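Local coordinates for glucose 1-dehydrogenase (PDB 2B5W), which catalyses the zinc-dependent oxidation of D-glucose and related aldose sugars, using NAD(+) or, preferably, NADP(+) as electron acceptor, at residues Pro21-Gly26 against Val69-Asp74; Glu27-Thr32 against Ser125-Ser130; Leu184-Leu189 against Leu202-Arg207. The protein carries 1 engineered substitution. One frame throughout, in Å; residues are numbered along the deposited sequence.

Interaction 1: Pro21-Gly26 against Val69-Asp74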
loop_
_atom_site.group_PDB
_atom_site.type_symbol
_atom_site.label_atom_id
_atom_site.label_comp_id
_atom_site.label_asym_id
_atom_site.label_seq_id
_atom_site.Cartn_x
_atom_site.Cartn_y
_atom_site.Cartn_z
ATOM N N PRO A 21 32.632 -26.758 4.887
ATOM C CA PRO A 21 32.512 -26.377 3.489
ATOM C C PRO A 21 33.786 -25.693 2.984
ATOM O O PRO A 21 34.569 -25.152 3.772
ATOM C CB PRO A 21 31.336 -25.412 3.514
ATOM C CG PRO A 21 31.468 -24.786 4.790
ATOM C CD PRO A 21 31.786 -25.906 5.741
ATOM N N GLU A 22 34.018 -25.826 1.678
ATOM C CA GLU A 22 35.108 -25.145 0.992
ATOM C C GLU A 22 34.489 -24.089 0.069
ATOM O O GLU A 22 33.519 -24.344 -0.645
ATOM C CB GLU A 22 35.971 -26.140 0.170
ATOM C CG GLU A 22 36.487 -27.324 0.984
ATOM C CD GLU A 22 37.426 -28.232 0.196
ATOM O OE1 GLU A 22 37.310 -28.279 -1.046
ATOM O OE2 GLU A 22 38.276 -28.891 0.823
ATOM N N PRO A 23 35.042 -22.882 0.071
ATOM C CA PRO A 23 34.513 -21.786 -0.736
ATOM C C PRO A 23 34.752 -21.989 -2.225
ATOM O O PRO A 23 35.852 -22.380 -2.617
ATOM C CB PRO A 23 35.293 -20.567 -0.252
ATOM C CG PRO A 23 36.505 -21.098 0.352
ATOM C CD PRO A 23 36.209 -22.487 0.860
ATOM N N GLU A 24 33.702 -21.791 -3.004
ATOM C CA GLU A 24 33.776 -21.718 -4.462
ATOM C C GLU A 24 34.206 -20.333 -4.905
ATOM O O GLU A 24 34.319 -19.417 -4.103
ATOM C CB GLU A 24 32.425 -22.084 -5.080
ATOM C CG GLU A 24 31.953 -23.470 -4.674
ATOM C CD GLU A 24 30.972 -24.088 -5.649
ATOM O OE1 GLU A 24 29.998 -23.406 -6.014
ATOM O OE2 GLU A 24 31.173 -25.258 -6.037
ATOM N N SER A 25 34.476 -20.159 -6.188
ATOM C CA SER A 25 34.870 -18.841 -6.671
ATOM C C SER A 25 33.846 -17.791 -6.293
ATOM O O SER A 25 32.639 -18.016 -6.443
ATOM C CB SER A 25 34.995 -18.834 -8.199
ATOM O OG SER A 25 35.452 -17.572 -8.680
ATOM N N GLY A 26 34.336 -16.637 -5.859
ATOM C CA GLY A 26 33.478 -15.532 -5.471
ATOM C C GLY A 26 32.955 -15.652 -4.047
ATOM O O GLY A 26 32.246 -14.753 -3.616
ATOM N N VAL A 69 35.616 -13.601 8.762
ATOM C CA VAL A 69 36.161 -14.170 7.538
ATOM C C VAL A 69 37.493 -14.796 7.909
ATOM O O VAL A 69 38.355 -14.145 8.518
ATOM C CB VAL A 69 36.381 -13.094 6.443
ATOM C CG1 VAL A 69 37.166 -13.704 5.237
ATOM C CG2 VAL A 69 35.063 -12.521 5.985
ATOM N N VAL A 70 37.641 -16.082 7.587
ATOM C CA VAL A 70 38.863 -16.819 7.889
ATOM C C VAL A 70 39.636 -17.143 6.597
ATOM O O VAL A 70 40.853 -17.296 6.639
ATOM C CB VAL A 70 38.647 -18.077 8.763
ATOM C CG1 VAL A 70 38.151 -17.682 10.156
ATOM C CG2 VAL A 70 37.689 -19.061 8.108
ATOM N N ASP A 71 38.940 -17.217 5.460
ATOM C CA ASP A 71 39.584 -17.361 4.147
ATOM C C ASP A 71 38.835 -16.508 3.128
ATOM O O ASP A 71 37.752 -16.872 2.675
ATOM C CB ASP A 71 39.615 -18.821 3.696
ATOM C CG ASP A 71 40.304 -19.016 2.336
ATOM O OD1 ASP A 71 40.852 -18.044 1.775
ATOM O OD2 ASP A 71 40.332 -20.128 1.763
ATOM N N PRO A 72 39.393 -15.353 2.745
ATOM C CA PRO A 72 38.750 -14.502 1.733
ATOM C C PRO A 72 38.775 -15.040 0.297
ATOM O O PRO A 72 38.074 -14.494 -0.545
ATOM C CB PRO A 72 39.524 -13.178 1.836
ATOM C CG PRO A 72 40.772 -13.512 2.415
ATOM C CD PRO A 72 40.610 -14.739 3.295
ATOM N N ASN A 73 39.548 -16.095 0.067
ATOM C CA ASN A 73 39.556 -16.819 -1.196
ATOM C C ASN A 73 39.826 -15.794 -2.305
ATOM O O ASN A 73 40.771 -14.993 -2.171
ATOM C CB ASN A 73 38.230 -17.588 -1.364
ATOM C CG ASN A 73 38.284 -18.644 -2.468
ATOM O OD1 ASN A 73 39.333 -19.264 -2.703
ATOM N ND2 ASN A 73 37.147 -18.850 -3.160
ATOM N N ASP A 74 39.041 -15.751 -3.373
ATOM C CA ASP A 74 39.294 -14.777 -4.440
ATOM C C ASP A 74 38.405 -13.526 -4.364
ATOM O O ASP A 74 38.217 -12.800 -5.345
ATOM C CB ASP A 74 39.259 -15.443 -5.828
ATOM C CG ASP A 74 37.926 -16.088 -6.170
ATOM O OD1 ASP A 74 36.987 -16.099 -5.321
ATOM O OD2 ASP A 74 37.739 -16.625 -7.295
#

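Interaction 2: Glu27-Thr32 against Ser125-Ser130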
loop_
_atom_site.group_PDB
_atom_site.type_symbol
_atom_site.label_atom_id
_atom_site.label_comp_id
_atom_site.label_asym_id
_atom_site.label_seq_id
_atom_site.Cartn_x
_atom_site.Cartn_y
_atom_site.Cartn_z
ATOM N N GLU A 27 33.293 -16.737 -3.363
ATOM C CA GLU A 27 32.858 -16.990 -1.978
ATOM C C GLU A 27 34.021 -16.870 -0.979
ATOM O O GLU A 27 35.168 -17.239 -1.254
ATOM C CB GLU A 27 32.271 -18.404 -1.832
ATOM C CG GLU A 27 31.097 -18.731 -2.742
ATOM C CD GLU A 27 30.462 -20.082 -2.445
ATOM O OE1 GLU A 27 31.163 -21.010 -1.964
ATOM O OE2 GLU A 27 29.232 -20.186 -2.673
ATOM N N ALA A 28 33.701 -16.462 0.255
ATOM C CA ALA A 28 34.611 -16.566 1.373
ATOM C C ALA A 28 34.166 -17.638 2.371
ATOM O O ALA A 28 32.997 -18.000 2.453
ATOM C CB ALA A 28 34.696 -15.250 2.103
ATOM N N LEU A 29 35.133 -18.154 3.100
ATOM C CA LEU A 29 34.899 -19.021 4.264
ATOM C C LEU A 29 34.863 -18.181 5.534
ATOM O O LEU A 29 35.754 -17.386 5.805
ATOM C CB LEU A 29 35.976 -20.097 4.397
ATOM C CG LEU A 29 35.814 -21.077 5.538
ATOM C CD1 LEU A 29 34.628 -21.979 5.292
ATOM C CD2 LEU A 29 37.087 -21.903 5.739
ATOM N N VAL A 30 33.808 -18.391 6.307
ATOM C CA VAL A 30 33.505 -17.630 7.509
ATOM C C VAL A 30 33.452 -18.583 8.700
ATOM O O VAL A 30 32.798 -19.635 8.656
ATOM C CB VAL A 30 32.138 -16.936 7.353
ATOM C CG1 VAL A 30 31.844 -16.065 8.623
ATOM C CG2 VAL A 30 32.029 -16.134 6.039
ATOM N N ARG A 31 34.074 -18.188 9.807
ATOM C CA ARG A 31 33.903 -18.857 11.080
ATOM C C ARG A 31 32.743 -18.213 11.808
ATOM O O ARG A 31 32.774 -17.019 12.099
ATOM C CB ARG A 31 35.165 -18.765 11.934
ATOM C CG ARG A 31 35.025 -19.391 13.282
ATOM C CD ARG A 31 36.354 -19.533 14.059
ATOM N NE ARG A 31 37.266 -18.375 14.024
ATOM C CZ ARG A 31 37.256 -17.367 14.864
ATOM N NH1 ARG A 31 38.193 -16.440 14.771
ATOM N NH2 ARG A 31 36.335 -17.252 15.797
ATOM N N THR A 32 31.749 -19.021 12.145
ATOM C CA THR A 32 30.560 -18.521 12.844
ATOM C C THR A 32 30.877 -18.053 14.251
ATOM O O THR A 32 31.547 -18.756 15.014
ATOM C CB THR A 32 29.508 -19.608 12.881
ATOM O OG1 THR A 32 29.277 -20.035 11.531
ATOM C CG2 THR A 32 28.205 -19.097 13.420
ATOM N N SER A 125 26.425 -23.606 12.196
ATOM C CA SER A 125 27.512 -24.549 12.021
ATOM C C SER A 125 28.772 -23.796 12.355
ATOM O O SER A 125 28.772 -22.571 12.366
ATOM C CB SER A 125 27.558 -25.115 10.588
ATOM O OG SER A 125 27.676 -24.117 9.594
ATOM N N GLU A 126 29.865 -24.498 12.657
ATOM C CA GLU A 126 31.068 -23.801 13.059
ATOM C C GLU A 126 31.646 -22.919 11.965
ATOM O O GLU A 126 32.275 -21.917 12.266
ATOM C CB GLU A 126 32.105 -24.802 13.597
ATOM C CG GLU A 126 31.604 -25.467 14.867
ATOM C CD GLU A 126 32.590 -26.431 15.486
ATOM O OE1 GLU A 126 32.753 -27.547 14.954
ATOM O OE2 GLU A 126 33.169 -26.080 16.536
ATOM N N PHE A 127 31.440 -23.312 10.711
ATOM C CA PHE A 127 31.886 -22.567 9.530
ATOM C C PHE A 127 30.789 -22.562 8.482
ATOM O O PHE A 127 29.953 -23.462 8.416
ATOM C CB PHE A 127 33.152 -23.158 8.902
ATOM C CG PHE A 127 34.334 -23.155 9.807
ATOM C CD1 PHE A 127 35.265 -22.119 9.780
ATOM C CD2 PHE A 127 34.488 -24.171 10.743
ATOM C CE1 PHE A 127 36.338 -22.121 10.654
ATOM C CE2 PHE A 127 35.547 -24.163 11.620
ATOM C CZ PHE A 127 36.478 -23.149 11.575
ATOM N N PHE A 128 30.789 -21.519 7.652
ATOM C CA PHE A 128 29.954 -21.482 6.469
ATOM C C PHE A 128 30.650 -20.686 5.359
ATOM O O PHE A 128 31.595 -19.931 5.629
ATOM C CB PHE A 128 28.539 -20.929 6.776
ATOM C CG PHE A 128 28.491 -19.486 7.205
ATOM C CD1 PHE A 128 28.574 -19.140 8.552
ATOM C CD2 PHE A 128 28.375 -18.478 6.262
ATOM C CE1 PHE A 128 28.512 -17.799 8.951
ATOM C CE2 PHE A 128 28.327 -17.124 6.645
ATOM C CZ PHE A 128 28.403 -16.788 7.970
ATOM N N THR A 129 30.186 -20.882 4.133
ATOM C CA THR A 129 30.596 -20.066 3.030
ATOM C C THR A 129 29.489 -19.172 2.563
ATOM O O THR A 129 28.317 -19.430 2.795
ATOM C CB THR A 129 31.061 -20.937 1.860
ATOM O OG1 THR A 129 30.006 -21.840 1.469
ATOM C CG2 THR A 129 32.250 -21.808 2.304
ATOM N N SER A 130 29.852 -18.121 1.828
ATOM C CA SER A 130 28.871 -17.336 1.078
ATOM C C SER A 130 29.560 -16.481 0.043
ATOM O O SER A 130 30.709 -16.093 0.246
ATOM C CB SER A 130 28.051 -16.375 1.990
ATOM O OG SER A 130 26.985 -17.073 2.654
#

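Interaction 3: Leu184-Leu189 against Leu202-Arg207. With NAP (NADP nicotinamide-adenine-dinucleotide phosphate), chain I.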
loop_
_atom_site.group_PDB
_atom_site.type_symbol
_atom_site.label_atom_id
_atom_site.label_comp_id
_atom_site.label_asym_id
_atom_site.label_seq_id
_atom_site.Cartn_x
_atom_site.Cartn_y
_atom_site.Cartn_z
ATOM N N LEU A 184 10.893 -9.370 17.093
ATOM C CA LEU A 184 10.801 -8.450 15.940
ATOM C C LEU A 184 10.011 -7.170 16.302
ATOM O O LEU A 184 10.419 -6.038 16.010
ATOM C CB LEU A 184 10.217 -9.149 14.703
ATOM C CG LEU A 184 10.161 -8.265 13.443
ATOM C CD1 LEU A 184 11.549 -7.784 13.004
ATOM C CD2 LEU A 184 9.407 -8.969 12.302
ATOM N N GLY A 185 8.878 -7.345 16.961
ATOM C CA GLY A 185 8.080 -6.214 17.373
ATOM C C GLY A 185 8.809 -5.312 18.340
ATOM O O GLY A 185 8.763 -4.104 18.197
ATOM N N LEU A 186 9.536 -5.874 19.304
ATOM C CA LEU A 186 10.190 -5.033 20.292
ATOM C C LEU A 186 11.384 -4.304 19.661
ATOM O O LEU A 186 11.629 -3.143 19.931
ATOM C CB LEU A 186 10.639 -5.840 21.502
ATOM C CG LEU A 186 9.483 -6.472 22.283
ATOM C CD1 LEU A 186 10.032 -7.369 23.376
ATOM C CD2 LEU A 186 8.633 -5.439 22.933
ATOM N N LEU A 187 12.148 -5.014 18.824
ATOM C CA LEU A 187 13.230 -4.348 18.088
ATOM C C LEU A 187 12.673 -3.189 17.247
ATOM O O LEU A 187 13.225 -2.073 17.234
ATOM C CB LEU A 187 13.915 -5.378 17.184
ATOM C CG LEU A 187 15.254 -5.118 16.560
ATOM C CD1 LEU A 187 16.292 -4.871 17.627
ATOM C CD2 LEU A 187 15.592 -6.358 15.715
ATOM N N THR A 188 11.563 -3.449 16.568
ATOM C CA THR A 188 10.925 -2.473 15.735
ATOM C C THR A 188 10.474 -1.254 16.539
ATOM O O THR A 188 10.654 -0.121 16.114
ATOM C CB THR A 188 9.770 -3.085 14.970
ATOM O OG1 THR A 188 10.268 -4.118 14.108
ATOM C CG2 THR A 188 9.096 -2.105 14.111
ATOM N N LEU A 189 9.917 -1.491 17.720
ATOM C CA LEU A 189 9.475 -0.387 18.559
ATOM C C LEU A 189 10.649 0.556 18.919
ATOM O O LEU A 189 10.504 1.772 18.865
ATOM C CB LEU A 189 8.791 -0.965 19.796
ATOM C CG LEU A 189 8.167 0.025 20.772
ATOM C CD1 LEU A 189 7.016 0.744 20.163
ATOM C CD2 LEU A 189 7.776 -0.731 22.060
ATOM N N LEU A 202 4.319 6.402 20.929
ATOM C CA LEU A 202 4.505 5.006 20.574
ATOM C C LEU A 202 3.622 4.048 21.395
ATOM O O LEU A 202 3.401 4.241 22.595
ATOM C CB LEU A 202 5.981 4.619 20.739
ATOM C CG LEU A 202 7.001 5.439 19.978
ATOM C CD1 LEU A 202 8.415 5.057 20.479
ATOM C CD2 LEU A 202 6.831 5.295 18.501
ATOM N N TYR A 203 3.217 2.964 20.753
ATOM C CA TYR A 203 2.272 1.989 21.310
ATOM C C TYR A 203 2.706 0.605 20.877
ATOM O O TYR A 203 3.239 0.449 19.782
ATOM C CB TYR A 203 0.889 2.313 20.790
ATOM C CG TYR A 203 0.393 3.690 21.169
ATOM C CD1 TYR A 203 0.689 4.789 20.393
ATOM C CD2 TYR A 203 -0.441 3.879 22.281
ATOM C CE1 TYR A 203 0.245 6.060 20.696
ATOM C CE2 TYR A 203 -0.899 5.149 22.588
ATOM C CZ TYR A 203 -0.544 6.236 21.808
ATOM O OH TYR A 203 -0.988 7.504 22.102
ATOM N N CYS A 204 2.502 -0.408 21.703
ATOM C CA CYS A 204 2.841 -1.778 21.327
ATOM C C CYS A 204 1.785 -2.748 21.873
ATOM O O CYS A 204 1.443 -2.683 23.036
ATOM C CB CYS A 204 4.232 -2.172 21.768
ATOM S SG CYS A 204 4.755 -3.813 21.345
ATOM N N LEU A 205 1.270 -3.593 20.996
ATOM C CA LEU A 205 0.209 -4.556 21.319
ATOM C C LEU A 205 0.777 -5.886 21.764
ATOM O O LEU A 205 1.616 -6.487 21.091
ATOM C CB LEU A 205 -0.655 -4.803 20.082
ATOM C CG LEU A 205 -1.986 -5.545 20.313
ATOM C CD1 LEU A 205 -3.043 -4.560 20.749
ATOM C CD2 LEU A 205 -2.400 -6.294 19.031
ATOM N N GLY A 206 0.245 -6.408 22.873
ATOM C CA GLY A 206 0.563 -7.738 23.360
ATOM C C GLY A 206 -0.670 -8.313 24.064
ATOM O O GLY A 206 -1.721 -7.687 24.028
ATOM N N ARG A 207 -0.491 -9.429 24.745
ATOM C CA ARG A 207 -1.586 -10.087 25.459
ATOM C C ARG A 207 -1.048 -10.800 26.709
ATOM O O ARG A 207 -1.426 -11.931 27.004
ATOM C CB ARG A 207 -2.368 -11.010 24.528
ATOM C CG ARG A 207 -1.619 -12.081 23.862
ATOM C CD ARG A 207 -2.461 -12.885 22.880
ATOM N NE ARG A 207 -1.660 -13.892 22.236
ATOM C CZ ARG A 207 -2.100 -14.699 21.274
ATOM N NH1 ARG A 207 -3.350 -14.584 20.834
ATOM N NH2 ARG A 207 -1.282 -15.602 20.740
HETATM P PA NAP I . 6.952 -14.209 17.816
HETATM O O1A NAP I . 6.159 -15.424 17.735
HETATM O O2A NAP I . 8.142 -14.322 18.779
HETATM O O5B NAP I . 6.079 -12.986 18.295
HETATM C C5B NAP I . 4.732 -12.790 17.959
HETATM C C4B NAP I . 4.191 -12.083 19.181
HETATM O O4B NAP I . 2.897 -11.617 18.868
HETATM C C3B NAP I . 4.085 -12.989 20.423
HETATM O O3B NAP I . 4.819 -12.493 21.531
HETATM C C2B NAP I . 2.582 -13.036 20.708
HETATM O O2B NAP I . 2.232 -12.960 22.080
HETATM C C1B NAP I . 2.070 -11.808 19.994
HETATM N N9A NAP I . 0.700 -11.986 19.552
HETATM C C8A NAP I . 0.227 -12.959 18.702
HETATM N N7A NAP I . -1.100 -12.780 18.552
HETATM C C5A NAP I . -1.484 -11.722 19.341
HETATM C C6A NAP I . -2.704 -11.089 19.600
HETATM N N6A NAP I . -3.874 -11.523 19.085
HETATM N N1A NAP I . -2.739 -10.013 20.457
HETATM C C2A NAP I . -1.588 -9.531 21.043
HETATM N N3A NAP I . -0.373 -10.149 20.801
HETATM C C4A NAP I . -0.326 -11.208 19.956
HETATM O O3 NAP I . 7.644 -13.886 16.418
HETATM P PN NAP I . 8.738 -12.771 15.992
HETATM O O1N NAP I . 8.570 -11.498 16.750
HETATM O O2N NAP I . 10.107 -13.355 15.824
HETATM O O5D NAP I . 7.975 -12.652 14.593
HETATM C C5D NAP I . 6.776 -11.910 14.485
HETATM C C4D NAP I . 6.054 -12.238 13.180
HETATM O O4D NAP I . 6.873 -11.786 12.097
HETATM C C3D NAP I . 5.820 -13.734 12.956
HETATM O O3D NAP I . 4.542 -13.968 12.401
HETATM C C2D NAP I . 6.935 -14.110 11.985
HETATM O O2D NAP I . 6.700 -15.263 11.221
HETATM C C1D NAP I . 7.029 -12.837 11.145
HETATM N N1N NAP I . 8.325 -12.570 10.510
HETATM C C2N NAP I . 8.254 -12.173 9.211
HETATM C C3N NAP I . 9.396 -11.810 8.555
HETATM C C7N NAP I . 9.200 -11.214 7.191
HETATM O O7N NAP I . 10.407 -11.063 6.515
HETATM N N7N NAP I . 7.951 -10.897 6.753
HETATM C C4N NAP I . 10.655 -11.874 9.166
HETATM C C5N NAP I . 10.710 -12.270 10.496
HETATM C C6N NAP I . 9.528 -12.594 11.177
HETATM P P2B NAP I . 2.049 -14.316 23.011
HETATM O O1X NAP I . 3.299 -15.006 23.201
HETATM O O2X NAP I . 1.454 -13.741 24.313
HETATM O O3X NAP I . 1.032 -15.243 22.338
#

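Interaction 1: Pro21-Gly26 against Val69-Asp74
The carboxylate of D74 is gripped along its edge by two donors from S25-G26, while one face of the N73 amide lies against the ring of P23. CG of P23 sits almost straight above the amide carbon CG of N73, at 4.1 Å, with CB of the proline nearer ND2. The third flat group, the D71 carboxylate, belongs to a side chain that crosses P23 at about a right angle. Its OD1 is approached from above its plane by the backbone N of N73, which closes an Asx turn just past the beta bulge at V70-D71.

In D74 both oxygens use their syn lone pairs: OD2 takes the hydroxyl of S25 OG at 2.8 Å, and OD1 takes the amide N of G26, also at 2.8 Å and nearly straight (166°). CG of D74 stands between its backbone N and carbonyl carbon (chi1 61°), which turns the carboxylate to the 23-26 loop. ND2 of N73 is hydrogen-bonded to E27 O, where the following strand begins.

Two neutral donors on the syn lone pairs would thus partly offset the charge of D74 and hold its carboxylate against rotation, with no cationic partner among the contacts described.

Interaction 2: Glu27-Thr32 against Ser125-Ser130
V30 and F128 form the middle hydrogen-bonded pair of this antiparallel ladder, V30 N giving to F128 O at 2.8 Å and F128 N returning to V30 O at 2.9 Å. A28 and S130 make the same exchange two residues along, past the non-hydrogen-bonded pair L29-T129. At the other end T32 N gives to E126 O, while T32 OG1 donates to S125 O at 2.7 Å. The serine hydroxyls of the 125-130 segment turn to carbonyls of that same segment: S125 OG gives to F127 O (2.6 Å) and S130 OG to T129 O, with R89 as a further partner of S130. Charged ends look elsewhere, R31 NH2 to T356 and S355, E27 OE1 to E24 N, and E126 OE1 to K2 N.

On the face that carries V30 and F128, the F128 ring (chi1 65°) leans over V30, whose CB makes a CH-pi contact over one face, 3.9 Å from the centroid; T32 OG1 lies in plane at the ring edge, 3.2 Å from CD1. Were F128 cut back to an alanine, V30 would probably lose the ring face over its CB, and a gap would open beside T32. On the other face of the sheet L29 CD1 packs 3.8 Å from T129 CG2.

Such pairing, with strand 64-71 on the far side of 27-37, belongs to the GroES-like domain of zinc-containing alcohol dehydrogenases.

Interaction 3: Leu184-Leu189 against Leu202-Arg207
L189 is the knuckle by which helix 183-194 rests on strand 201-206, its two methyls divided between neighbouring strand residues. CD2 meets C204 CB at 3.8 Å, and CD1 settles 3.8 Å from Y203 O, close to L202 CB as well. CG of L189 lies anti to the backbone N (chi1 -176°), which carries both methyls down to the strand. L186 adds a looser touch on C204 SG, and I218 of helix 213-220 packs against L186, L189 and C204. The segments 184-189 and 202-206 run nearly antiparallel (175°), as fits a helix that connects two parallel strands.

Where the strand ends, R207 can be followed atom by atom along the cofactor. CB and CG pass beside the adenine carbon C2A, CB of R207 at 3.9 Å, and CG also comes 3.5 Å from the phosphate oxygen O2X. CD of R207 lies 3.7 Å from C6A, so the extended chain tracks across the base. NE then donates to O3X at 3.0 Å, and NH2 to the same oxygen at 2.8 Å, with the phosphorus P2B in the guanidinium plane at its edge. One face of that group is laid on N7A, and NH1 ends near N6A. Two N-H groups therefore hold one phosphate oxygen, which would fix the rotation of the guanidinium and help balance the phosphate charge.

At the other end of the cofactor, L184 N donates to O1N of the nicotinamide-side phosphate at 3.2 Å. Inside the helix, L184 O accepts from T188 N and T188 OG1 on opposite faces of its plane.

Helix start on the diphosphate, arginine after the second strand on the 2'-phosphate: this is the beta-alpha-beta unit of a Rossmann fold, consistent with the glycine pattern that includes G182 and G185, in its NADP-binding form.

How the interactions relate
Interactions 1 and 2 are two parts of one structure, their centres 8 Å apart. Strand 27-37 is shared: L29 faces the bulge of interaction 1, with V70 N 2.9 Å from L29 O and D71 O 2.9 Å from L29 N, both probable hydrogen bonds, while the other edge of strand 27-37 pairs with 125-130. Interaction 3 belongs to the nucleotide-binding part, its centre about 39 Å from that of interaction 1 and 33 Å from that of interaction 2. The catalytic zinc lies between these regions: the side chain of L186 is about 13 Å from it, and those of T32 and F128 are each about 10 Å from zinc ligands, E64 and H63 respectively. C38, another ligand, is an engineered residue.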